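Local coordinates for protein porphyranase B (Zobellia galactanivorans, PDB 3JUU) that hydrolyses the sulfated red-algal polysaccharide porphyran, cleaving beta-D-galactopyranose-(1->4)-alpha-L-galactopyranose-6-sulfate linkages as a family 16 glycoside hydrolase, at residues K40-K45 / G97-R102; E65-S68 / S73-I76; I214-D219 / S224-P229. All blocks are in the same frame, centred on the assembly; numbering follows the deposited sequence.

Interaction 1 (K40-K45 / G97-R102); sequences KKIDEK and GYVGSR. With SO4 (sulfate ion), chain E.
Arg102 and Glu44 make the polar touch of this contact: Arg102 NE gives a weak, bent hydrogen bond to the backbone oxygen Glu44 O at 2.8 Å, with an N-H...O angle of 129°. The arginine chain, extended from CG to NE (chi2 -176°, chi3 -174°), carries the guanidinium across to the loop, and its CD also rests 3.5 Å from Lys45 O. The carboxylate of Glu44 makes no salt bridge with it, Glu44 OE2 and Arg102 NH2 being 4.8 Å apart. Deeper in, Ile42 and Val99 meet tip to tip, Ile42 CD1 lying 3.7 Å from Val99 CG1. Behind the polar touch, Asp43 OD1 accepts from Lys45 N at 3.0 Å in an Asx turn, which shapes the loop that presents Glu44 O. At the start of 40-45, away from strand 90-101, a sulfate ion, probably from the crystallisation liquor, is gripped through O4 by the backbone N atoms of Lys40 and Lys41, and Lys40 NZ reaches its O1 at 2.9 Å. Trp47 O takes a second weak bond from Arg102 NE, and Trp47 lies against both Ile42 and Val99. The loop before strand 47-48 thus lies over the end of strand 90-101, whose backbone pairs with strand 237-242.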
ATOM      1  N   LYS A  40      11.912  -8.959 -16.756  1.00 22.91           N
ATOM      2  CA  LYS A  40      13.048  -8.093 -16.406  1.00 23.90           C
ATOM      3  C   LYS A  40      12.657  -6.673 -16.150  1.00 22.66           C
ATOM      4  O   LYS A  40      13.431  -5.937 -15.540  1.00 24.04           O
ATOM      5  CB  LYS A  40      14.116  -8.159 -17.530  1.00 25.06           C
ATOM      6  CG  LYS A  40      14.646  -9.623 -17.769  1.00 26.45           C
ATOM      7  CD  LYS A  40      15.546  -9.800 -19.015  1.00 31.64           C
ATOM      8  CE  LYS A  40      14.803  -9.645 -20.376  1.00 38.23           C
ATOM      9  NZ  LYS A  40      13.654 -10.631 -20.599  1.00 42.21           N
ATOM     10  N   LYS A  41      11.508  -6.236 -16.638  1.00 21.31           N
ATOM     11  CA  LYS A  41      11.110  -4.810 -16.536  1.00 20.92           C
ATOM     12  C   LYS A  41       9.612  -4.709 -16.169  1.00 19.18           C
ATOM     13  O   LYS A  41       8.777  -5.404 -16.742  1.00 17.38           O
ATOM     14  CB  LYS A  41      11.311  -4.128 -17.876  1.00 22.67           C
ATOM     15  CG  LYS A  41      12.832  -4.044 -18.289  1.00 29.76           C
ATOM     16  CD  LYS A  41      13.513  -2.787 -17.745  1.00 35.49           C
ATOM     17  CE  LYS A  41      14.972  -2.652 -18.280  1.00 41.27           C
ATOM     18  NZ  LYS A  41      15.996  -3.331 -17.378  1.00 39.37           N
ATOM     19  N   ILE A  42       9.292  -3.843 -15.215  1.00 17.35           N
ATOM     20  CA  ILE A  42       7.897  -3.689 -14.817  1.00 16.63           C
ATOM     21  C   ILE A  42       7.066  -3.257 -16.015  1.00 16.79           C
ATOM     22  O   ILE A  42       7.501  -2.461 -16.854  1.00 16.90           O
ATOM     23  CB  ILE A  42       7.723  -2.706 -13.584  1.00 15.48           C
ATOM     24  CG1 ILE A  42       6.273  -2.740 -13.060  1.00 15.35           C
ATOM     25  CG2 ILE A  42       8.211  -1.249 -13.905  1.00 17.08           C
ATOM     26  CD1 ILE A  42       6.116  -1.991 -11.676  1.00 14.58           C
ATOM     27  N   ASP A  43       5.841  -3.760 -16.083  1.00 17.01           N
ATOM     28  CA  ASP A  43       4.936  -3.437 -17.176  1.00 17.30           C
ATOM     29  C   ASP A  43       4.338  -2.066 -16.954  1.00 18.15           C
ATOM     30  O   ASP A  43       3.469  -1.888 -16.085  1.00 17.01           O
ATOM     31  CB  ASP A  43       3.839  -4.548 -17.193  1.00 18.04           C
ATOM     32  CG  ASP A  43       2.744  -4.302 -18.192  1.00 18.64           C
ATOM     33  OD1 ASP A  43       2.798  -3.336 -18.959  1.00 19.29           O
ATOM     34  OD2 ASP A  43       1.813  -5.127 -18.214  1.00 20.51           O
ATOM     35  N   GLU A  44       4.806  -1.074 -17.730  1.00 15.82           N
ATOM     36  CA  GLU A  44       4.340   0.280 -17.552  1.00 17.00           C
ATOM     37  C   GLU A  44       3.061   0.589 -18.282  1.00 17.16           C
ATOM     38  O   GLU A  44       2.587   1.703 -18.197  1.00 18.23           O
ATOM     39  CB  GLU A  44       5.448   1.292 -17.859  1.00 17.87           C
ATOM     40  CG  GLU A  44       6.549   1.275 -16.778  1.00 14.98           C
ATOM     41  CD  GLU A  44       7.610   2.330 -17.009  1.00 18.12           C
ATOM     42  OE1 GLU A  44       8.741   1.912 -17.349  1.00 25.10           O
ATOM     43  OE2 GLU A  44       7.357   3.534 -16.889  1.00 21.22           O
ATOM     44  N   LYS A  45       2.480  -0.399 -18.978  1.00 17.36           N
ATOM     45  CA  LYS A  45       1.106  -0.177 -19.439  1.00 19.72           C
ATOM     46  C   LYS A  45       0.136  -0.514 -18.269  1.00 18.45           C
ATOM     47  O   LYS A  45      -0.979  -0.079 -18.276  1.00 18.81           O
ATOM     48  CB  LYS A  45       0.730  -1.081 -20.633  1.00 20.40           C
ATOM     49  CG  LYS A  45       1.562  -0.798 -21.963  1.00 26.54           C
ATOM     50  CD  LYS A  45       0.970   0.315 -22.863  1.00 38.80           C
ATOM     51  CE  LYS A  45       1.137   1.802 -22.348  1.00 42.60           C
ATOM     52  NZ  LYS A  45       2.208   2.662 -22.993  1.00 43.10           N
ATOM     53  N   GLY A  97      10.108   4.932  -3.804  1.00  9.30           N
ATOM     54  CA  GLY A  97       9.562   4.545  -5.080  1.00 10.01           C
ATOM     55  C   GLY A  97       8.054   4.454  -4.961  1.00 10.82           C
ATOM     56  O   GLY A  97       7.483   4.307  -3.842  1.00  9.85           O
ATOM     57  N   TYR A  98       7.423   4.525  -6.133  1.00 11.13           N
ATOM     58  CA  TYR A  98       5.944   4.615  -6.201  1.00 10.59           C
ATOM     59  C   TYR A  98       5.546   3.729  -7.333  1.00 11.07           C
ATOM     60  O   TYR A  98       6.182   3.775  -8.443  1.00 11.77           O
ATOM     61  CB  TYR A  98       5.540   6.067  -6.444  1.00  9.96           C
ATOM     62  CG  TYR A  98       4.066   6.306  -6.874  1.00 11.36           C
ATOM     63  CD1 TYR A  98       3.167   6.864  -6.003  1.00 11.16           C
ATOM     64  CD2 TYR A  98       3.605   5.897  -8.162  1.00 11.05           C
ATOM     65  CE1 TYR A  98       1.837   7.105  -6.376  1.00 11.51           C
ATOM     66  CE2 TYR A  98       2.268   6.135  -8.544  1.00 12.27           C
ATOM     67  CZ  TYR A  98       1.426   6.764  -7.635  1.00 11.49           C
ATOM     68  OH  TYR A  98       0.159   7.065  -7.955  1.00 13.77           O
ATOM     69  N   VAL A  99       4.567   2.863  -7.073  1.00 10.92           N
ATOM     70  CA  VAL A  99       4.015   2.067  -8.165  1.00 10.79           C
ATOM     71  C   VAL A  99       2.485   2.157  -8.001  1.00 11.59           C
ATOM     72  O   VAL A  99       1.983   1.738  -6.943  1.00 11.07           O
ATOM     73  CB  VAL A  99       4.451   0.570  -8.048  1.00  9.60           C
ATOM     74  CG1 VAL A  99       3.887  -0.242  -9.302  1.00 11.80           C
ATOM     75  CG2 VAL A  99       5.985   0.404  -7.958  1.00 10.72           C
ATOM     76  N   GLY A 100       1.772   2.720  -8.980  1.00  9.77           N
ATOM     77  CA  GLY A 100       0.327   2.831  -8.928  1.00 11.25           C
ATOM     78  C   GLY A 100      -0.349   2.140 -10.115  1.00 11.66           C
ATOM     79  O   GLY A 100       0.174   2.155 -11.265  1.00 11.75           O
ATOM     80  N   SER A 101      -1.480   1.474  -9.846  1.00 11.04           N
ATOM     81  CA  SER A 101      -2.221   0.814 -10.989  1.00 10.99           C
ATOM     82  C   SER A 101      -2.826   1.857 -11.894  1.00 12.30           C
ATOM     83  O   SER A 101      -3.453   2.820 -11.429  1.00 11.72           O
ATOM     84  CB  SER A 101      -3.286  -0.218 -10.476  1.00 11.24           C
ATOM     85  OG  SER A 101      -4.371   0.447  -9.811  1.00 12.04           O
ATOM     86  N   ARG A 102      -2.625   1.725 -13.208  1.00 12.30           N
ATOM     87  CA  ARG A 102      -3.255   2.707 -14.091  1.00 13.62           C
ATOM     88  C   ARG A 102      -4.758   2.345 -14.271  1.00 13.57           C
ATOM     89  O   ARG A 102      -5.532   3.215 -14.653  1.00 15.58           O
ATOM     90  CB  ARG A 102      -2.576   2.669 -15.460  1.00 12.42           C
ATOM     91  CG  ARG A 102      -1.147   3.089 -15.398  1.00 15.77           C
ATOM     92  CD  ARG A 102      -0.574   3.127 -16.859  1.00 19.69           C
ATOM     93  NE  ARG A 102       0.859   3.400 -16.801  1.00 20.49           N
ATOM     94  CZ  ARG A 102       1.386   4.636 -16.841  1.00 22.36           C
ATOM     95  NH1 ARG A 102       0.610   5.730 -16.880  1.00 19.93           N
ATOM     96  NH2 ARG A 102       2.703   4.785 -16.809  1.00 21.45           N
TER
HETATM   97  S   SO4 E   5      10.438  -8.577 -19.843  1.00 58.15           S
HETATM   98  O1  SO4 E   5      11.090  -9.880 -19.555  1.00 53.22           O
HETATM   99  O2  SO4 E   5      11.121  -7.915 -20.948  1.00 58.12           O
HETATM  100  O3  SO4 E   5       9.003  -8.737 -20.125  1.00 52.27           O
HETATM  101  O4  SO4 E   5      10.576  -7.669 -18.704  1.00 58.21           O

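Interaction 2 (E65-S68 / S73-I76); sequences ENIS and SLQI
Ile67 lies between two apolar partners of the facing strand, and these make the tightly packed side of the contact. Its CG2 comes 3.6 Å from Leu74 CD1, while its CD1 sits 3.9 Å from Ile76 CG2, the two isoleucines running side by side and pointing the same way. The branch placement explains both touches: with chi1 at -54°, CG2 stands opposite the backbone N and serves Leu74, leaving the CG1-CD1 arm to Ile76. Ile42 and Ile49 also pack on Ile67, and Met240 on Leu74, so other parts of the fold pack on this face, where Leu74 and Ile76 are buried and Ile67 only partly. The opposite face carries Ser68 and Gln75, both partly exposed, and is polar. Here Ser68 OG donates to Gln75 OE1 at 3.0 Å, in the plane of the amide and on a lone pair of the oxygen. Gln75, extended beyond CG, brings its amide alongside the serine, and Ser68 OG also lies 3.4 Å from Gln75 CB. Between the two faces Ser68 and Gln75 form one antiparallel hydrogen-bonded pair of the hairpin: Ser68 N binds Gln75 O at 2.9 Å, and Gln75 N binds Ser68 O at 2.7 Å. The chemistry is that of a two-faced strand pair, with hydrocarbon on the more buried side and an amide-hydroxyl pair on the side where solvent can compete.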
ATOM      1  N   GLU A  65      13.909   4.813 -11.130  1.00 12.33           N
ATOM      2  CA  GLU A  65      15.103   3.931 -11.132  1.00 15.21           C
ATOM      3  C   GLU A  65      15.154   3.020  -9.922  1.00 14.47           C
ATOM      4  O   GLU A  65      15.954   2.078  -9.881  1.00 12.89           O
ATOM      5  CB  GLU A  65      16.445   4.745 -11.086  1.00 17.05           C
ATOM      6  CG  GLU A  65      16.571   5.972 -12.022  1.00 26.79           C
ATOM      7  CD  GLU A  65      15.953   7.317 -11.464  1.00 33.08           C
ATOM      8  OE1 GLU A  65      16.751   8.207 -10.916  1.00 35.44           O
ATOM      9  OE2 GLU A  65      14.699   7.501 -11.601  1.00 23.07           O
ATOM     10  N   ASN A  66      14.426   3.364  -8.851  1.00 12.57           N
ATOM     11  CA  ASN A  66      14.395   2.457  -7.683  1.00 11.08           C
ATOM     12  C   ASN A  66      13.385   1.322  -7.741  1.00 10.97           C
ATOM     13  O   ASN A  66      13.305   0.526  -6.759  1.00 12.08           O
ATOM     14  CB  ASN A  66      14.118   3.257  -6.392  1.00  9.28           C
ATOM     15  CG  ASN A  66      15.349   4.036  -5.938  1.00 15.85           C
ATOM     16  OD1 ASN A  66      16.423   3.900  -6.511  1.00 15.25           O
ATOM     17  ND2 ASN A  66      15.204   4.853  -4.938  1.00  9.99           N
ATOM     18  N   ILE A  67      12.689   1.206  -8.870  1.00 11.60           N
ATOM     19  CA  ILE A  67      11.763   0.095  -9.157  1.00 12.84           C
ATOM     20  C   ILE A  67      12.541  -0.952 -10.027  1.00 13.66           C
ATOM     21  O   ILE A  67      13.150  -0.577 -11.062  1.00 15.04           O
ATOM     22  CB  ILE A  67      10.515   0.546  -9.965  1.00 12.14           C
ATOM     23  CG1 ILE A  67       9.705   1.743  -9.349  1.00 12.32           C
ATOM     24  CG2 ILE A  67       9.586  -0.676 -10.234  1.00 13.02           C
ATOM     25  CD1 ILE A  67       9.545   1.682  -7.858  1.00 15.45           C
ATOM     26  N   SER A  68      12.582  -2.207  -9.623  1.00 11.67           N
ATOM     27  CA  SER A  68      13.194  -3.251 -10.471  1.00 13.53           C
ATOM     28  C   SER A  68      12.353  -4.524 -10.314  1.00 14.67           C
ATOM     29  O   SER A  68      11.555  -4.662  -9.319  1.00 12.42           O
ATOM     30  CB  SER A  68      14.660  -3.561 -10.097  1.00 11.30           C
ATOM     31  OG  SER A  68      14.803  -3.953  -8.752  1.00 13.45           O
ATOM     32  N   SER A  73       9.523 -11.103  -8.790  1.00 13.61           N
ATOM     33  CA  SER A  73       9.086 -10.196  -7.707  1.00 12.86           C
ATOM     34  C   SER A  73       9.331  -8.745  -8.117  1.00 13.34           C
ATOM     35  O   SER A  73      10.250  -8.420  -8.967  1.00 12.61           O
ATOM     36  CB  SER A  73       9.835 -10.535  -6.406  1.00 13.16           C
ATOM     37  OG  SER A  73      11.192 -10.070  -6.510  1.00 18.95           O
ATOM     38  N   LEU A  74       8.535  -7.855  -7.531  1.00 11.30           N
ATOM     39  CA  LEU A  74       8.744  -6.415  -7.652  1.00 11.20           C
ATOM     40  C   LEU A  74       9.644  -5.959  -6.507  1.00 10.94           C
ATOM     41  O   LEU A  74       9.410  -6.401  -5.357  1.00 12.76           O
ATOM     42  CB  LEU A  74       7.394  -5.732  -7.506  1.00 10.66           C
ATOM     43  CG  LEU A  74       7.432  -4.222  -7.324  1.00 10.24           C
ATOM     44  CD1 LEU A  74       7.972  -3.452  -8.514  1.00 10.99           C
ATOM     45  CD2 LEU A  74       5.941  -3.739  -7.017  1.00 14.02           C
ATOM     46  N   GLN A  75      10.639  -5.092  -6.775  1.00 10.18           N
ATOM     47  CA  GLN A  75      11.596  -4.655  -5.765  1.00 11.30           C
ATOM     48  C   GLN A  75      11.506  -3.144  -5.780  1.00 11.87           C
ATOM     49  O   GLN A  75      11.612  -2.517  -6.861  1.00 12.56           O
ATOM     50  CB  GLN A  75      13.027  -5.106  -6.110  1.00 13.19           C
ATOM     51  CG  GLN A  75      13.082  -6.668  -6.181  1.00 14.57           C
ATOM     52  CD  GLN A  75      14.445  -7.141  -6.485  1.00 16.40           C
ATOM     53  OE1 GLN A  75      15.134  -6.585  -7.374  1.00 23.49           O
ATOM     54  NE2 GLN A  75      14.917  -8.074  -5.703  1.00 15.46           N
ATOM     55  N   ILE A  76      11.216  -2.546  -4.598  1.00 10.57           N
ATOM     56  CA  ILE A  76      11.264  -1.074  -4.463  1.00 10.67           C
ATOM     57  C   ILE A  76      12.371  -0.804  -3.450  1.00 11.23           C
ATOM     58  O   ILE A  76      12.284  -1.184  -2.277  1.00 10.37           O
ATOM     59  CB  ILE A  76       9.901  -0.466  -3.980  1.00 10.73           C
ATOM     60  CG1 ILE A  76       8.742  -0.981  -4.873  1.00  8.99           C
ATOM     61  CG2 ILE A  76      10.021   1.106  -3.989  1.00  9.66           C
ATOM     62  CD1 ILE A  76       7.366  -0.271  -4.473  1.00  8.69           C
TER

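Interaction 3 (I214-D219 / S224-P229)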
ATOM      1  N   ILE A 214     -15.392  -3.434   5.204  1.00  9.79           N
ATOM      2  CA  ILE A 214     -14.030  -3.640   4.708  1.00  9.67           C
ATOM      3  C   ILE A 214     -13.492  -4.707   5.641  1.00 10.14           C
ATOM      4  O   ILE A 214     -13.535  -4.503   6.834  1.00 12.78           O
ATOM      5  CB  ILE A 214     -13.217  -2.325   4.855  1.00  9.75           C
ATOM      6  CG1 ILE A 214     -13.901  -1.107   4.137  1.00 15.82           C
ATOM      7  CG2 ILE A 214     -11.724  -2.549   4.474  1.00 10.76           C
ATOM      8  CD1 ILE A 214     -13.923  -1.159   2.658  1.00 16.74           C
ATOM      9  N   ILE A 215     -12.947  -5.800   5.117  1.00  9.98           N
ATOM     10  CA  ILE A 215     -12.511  -6.901   5.952  1.00  8.40           C
ATOM     11  C   ILE A 215     -11.065  -7.220   5.654  1.00  8.00           C
ATOM     12  O   ILE A 215     -10.732  -7.489   4.532  1.00  9.66           O
ATOM     13  CB  ILE A 215     -13.385  -8.180   5.699  1.00 10.15           C
ATOM     14  CG1 ILE A 215     -14.825  -7.867   6.116  1.00 13.43           C
ATOM     15  CG2 ILE A 215     -12.883  -9.340   6.557  1.00  8.56           C
ATOM     16  CD1 ILE A 215     -15.707  -7.574   5.012  1.00 16.79           C
ATOM     17  N   PHE A 216     -10.234  -7.162   6.676  1.00  7.64           N
ATOM     18  CA  PHE A 216      -8.759  -7.309   6.445  1.00  8.28           C
ATOM     19  C   PHE A 216      -8.307  -8.724   6.753  1.00  9.73           C
ATOM     20  O   PHE A 216      -8.792  -9.332   7.724  1.00 10.33           O
ATOM     21  CB  PHE A 216      -7.983  -6.324   7.356  1.00  8.21           C
ATOM     22  CG  PHE A 216      -8.171  -4.883   6.941  1.00  9.53           C
ATOM     23  CD1 PHE A 216      -7.525  -4.402   5.790  1.00  8.71           C
ATOM     24  CD2 PHE A 216      -8.984  -4.033   7.698  1.00 12.09           C
ATOM     25  CE1 PHE A 216      -7.771  -3.097   5.345  1.00  6.37           C
ATOM     26  CE2 PHE A 216      -9.168  -2.680   7.320  1.00 10.47           C
ATOM     27  CZ  PHE A 216      -8.527  -2.230   6.145  1.00  8.27           C
ATOM     28  N   PHE A 217      -7.349  -9.249   5.965  1.00  9.85           N
ATOM     29  CA  PHE A 217      -6.809 -10.616   6.165  1.00  8.21           C
ATOM     30  C   PHE A 217      -5.308 -10.541   6.232  1.00  7.20           C
ATOM     31  O   PHE A 217      -4.640  -9.734   5.509  1.00  8.26           O
ATOM     32  CB  PHE A 217      -7.116 -11.456   4.912  1.00  6.88           C
ATOM     33  CG  PHE A 217      -8.544 -11.897   4.860  1.00  8.39           C
ATOM     34  CD1 PHE A 217      -8.860 -13.195   5.208  1.00  9.65           C
ATOM     35  CD2 PHE A 217      -9.581 -10.950   4.508  1.00  6.39           C
ATOM     36  CE1 PHE A 217     -10.193 -13.631   5.213  1.00  8.61           C
ATOM     37  CE2 PHE A 217     -10.930 -11.403   4.456  1.00  9.06           C
ATOM     38  CZ  PHE A 217     -11.196 -12.736   4.859  1.00  8.85           C
ATOM     39  N   LEU A 218      -4.760 -11.418   7.040  1.00  8.58           N
ATOM     40  CA  LEU A 218      -3.280 -11.591   7.193  1.00  9.47           C
ATOM     41  C   LEU A 218      -2.936 -13.045   7.067  1.00 10.80           C
ATOM     42  O   LEU A 218      -3.511 -13.882   7.792  1.00 10.87           O
ATOM     43  CB  LEU A 218      -2.784 -11.040   8.568  1.00  8.71           C
ATOM     44  CG  LEU A 218      -1.320 -11.275   8.899  1.00  9.20           C
ATOM     45  CD1 LEU A 218      -0.387 -10.605   7.756  1.00  8.28           C
ATOM     46  CD2 LEU A 218      -0.989 -10.841  10.374  1.00  9.53           C
ATOM     47  N   ASP A 219      -2.067 -13.374   6.082  1.00  9.47           N
ATOM     48  CA  ASP A 219      -1.585 -14.771   5.860  1.00 10.51           C
ATOM     49  C   ASP A 219      -2.792 -15.714   5.742  1.00 11.11           C
ATOM     50  O   ASP A 219      -2.808 -16.788   6.348  1.00 10.71           O
ATOM     51  CB  ASP A 219      -0.659 -15.177   6.990  1.00 12.07           C
ATOM     52  CG  ASP A 219       0.570 -14.272   7.039  1.00 12.36           C
ATOM     53  OD1 ASP A 219       0.988 -13.895   5.908  1.00 13.20           O
ATOM     54  OD2 ASP A 219       1.059 -14.006   8.156  1.00 11.91           O
ATOM     55  N   SER A 224     -10.071  -8.667  10.960  1.00 11.31           N
ATOM     56  CA  SER A 224     -10.930  -7.595  11.430  1.00 12.72           C
ATOM     57  C   SER A 224     -11.912  -7.169  10.360  1.00 13.91           C
ATOM     58  O   SER A 224     -11.738  -7.436   9.146  1.00 12.24           O
ATOM     59  CB  SER A 224     -10.058  -6.380  11.832  1.00 15.68           C
ATOM     60  OG  SER A 224      -9.461  -5.853  10.658  1.00 13.63           O
ATOM     61  N   LYS A 225     -12.971  -6.479  10.808  1.00 11.67           N
ATOM     62  CA  LYS A 225     -13.915  -5.926   9.920  1.00 12.66           C
ATOM     63  C   LYS A 225     -13.990  -4.459  10.337  1.00 13.18           C
ATOM     64  O   LYS A 225     -14.045  -4.087  11.561  1.00 13.60           O
ATOM     65  CB  LYS A 225     -15.287  -6.626  10.076  1.00 15.17           C
ATOM     66  CG  LYS A 225     -16.354  -5.976   9.205  1.00 21.25           C
ATOM     67  CD  LYS A 225     -17.752  -6.641   9.283  1.00 31.78           C
ATOM     68  CE  LYS A 225     -18.287  -6.828   7.828  1.00 32.28           C
ATOM     69  NZ  LYS A 225     -19.782  -6.769   7.629  1.00 37.87           N
ATOM     70  N   VAL A 226     -13.979  -3.586   9.341  1.00 12.16           N
ATOM     71  CA  VAL A 226     -14.025  -2.168   9.665  1.00 13.00           C
ATOM     72  C   VAL A 226     -15.148  -1.490   8.878  1.00 11.66           C
ATOM     73  O   VAL A 226     -15.302  -1.740   7.690  1.00 12.48           O
ATOM     74  CB  VAL A 226     -12.611  -1.556   9.341  1.00 14.05           C
ATOM     75  CG1 VAL A 226     -12.693  -0.079   9.461  1.00 17.09           C
ATOM     76  CG2 VAL A 226     -11.586  -2.055  10.403  1.00 15.55           C
ATOM     77  N   THR A 227     -15.940  -0.596   9.505  1.00 10.26           N
ATOM     78  CA  THR A 227     -16.831   0.216   8.767  1.00 10.02           C
ATOM     79  C   THR A 227     -16.053   1.472   8.457  1.00  9.88           C
ATOM     80  O   THR A 227     -15.629   2.167   9.355  1.00 11.19           O
ATOM     81  CB  THR A 227     -18.060   0.590   9.655  1.00 10.15           C
ATOM     82  OG1 THR A 227     -18.759  -0.645   9.938  1.00 10.83           O
ATOM     83  CG2 THR A 227     -18.986   1.538   8.926  1.00 12.36           C
ATOM     84  N   PRO A 228     -15.912   1.802   7.173  1.00 10.88           N
ATOM     85  CA  PRO A 228     -15.150   3.010   6.898  1.00 11.18           C
ATOM     86  C   PRO A 228     -15.882   4.267   7.326  1.00 10.44           C
ATOM     87  O   PRO A 228     -17.146   4.256   7.477  1.00 10.50           O
ATOM     88  CB  PRO A 228     -14.935   2.909   5.351  1.00 10.60           C
ATOM     89  CG  PRO A 228     -16.142   2.244   4.811  1.00 10.64           C
ATOM     90  CD  PRO A 228     -16.461   1.176   5.948  1.00 10.65           C
ATOM     91  N   PRO A 229     -15.148   5.388   7.471  1.00 11.05           N
ATOM     92  CA  PRO A 229     -15.753   6.660   7.960  1.00 12.54           C
ATOM     93  C   PRO A 229     -16.763   7.290   6.995  1.00 13.41           C
ATOM     94  O   PRO A 229     -17.616   8.051   7.458  1.00 14.45           O
ATOM     95  CB  PRO A 229     -14.547   7.568   8.241  1.00 13.62           C
ATOM     96  CG  PRO A 229     -13.393   6.883   7.610  1.00 14.56           C
ATOM     97  CD  PRO A 229     -13.707   5.512   7.183  1.00 10.26           C
TER
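Ile214, Ser224 and Phe216 have the most surface buried here. Ile214 is held at both backbone polar atoms by Val226: its N donates to Val226 O at 3.0 Å, and its O accepts from Val226 N at 2.7 Å, the straighter bond at 168°. Pro228, just past the strand, crosses its side chain at a slant, Pro228 CD lying 3.9 Å from Ile214 CG1. Ser224 takes the next rung, its O accepting from Phe216 N at 2.9 Å, and its hydroxyl stands at the edge of the phenyl ring, with OG 3.5 Å from Phe216 CD2. The same ring edge meets Val226, CE2 to CG2 at 4.0 Å; a chi1 of -70°, with CG beside the backbone N, turns the CD2-CE2 edge toward both neighbours. Ile214 and Phe216 also pack on Leu144 and Val206. On the other face Ile215 lies against the aliphatic part of Lys225, its CD1 3.9 Å from Lys225 CE, while the ammonium goes on to a salt bridge with Glu213. An alanine in place of Ile215 removes the CG1-CD1 arm and would probably leave the Lys225 methylenes uncovered on this side, their position then resting more on the Glu213 salt bridge. The pairing is an antiparallel beta hairpin, joined through strand 202-210 to the beta-sandwich jelly roll of family 16 glycoside hydrolases.

Interactions 1 and 2 are neighbours, their centres about 9 Å apart, and they share one apolar patch: Val99 CG2 lies 3.8 Å from both Ile67 CD1 and Ile76 CD1. Strands 73-87 and 90-101 are consecutive and paired, so the hairpin of interaction 2 and the loop of interaction 1 meet the same part of the sandwich. Interaction 3 is on the opposite side of the chain's centre, with nearest atoms about 16 Å from either. It is the most buried of the three and, like interaction 2, relies on backbone bonds between antiparallel strands. Interaction 1 lies largely at the surface, where one weak arginine bond and a single apolar touch join a loop to a strand.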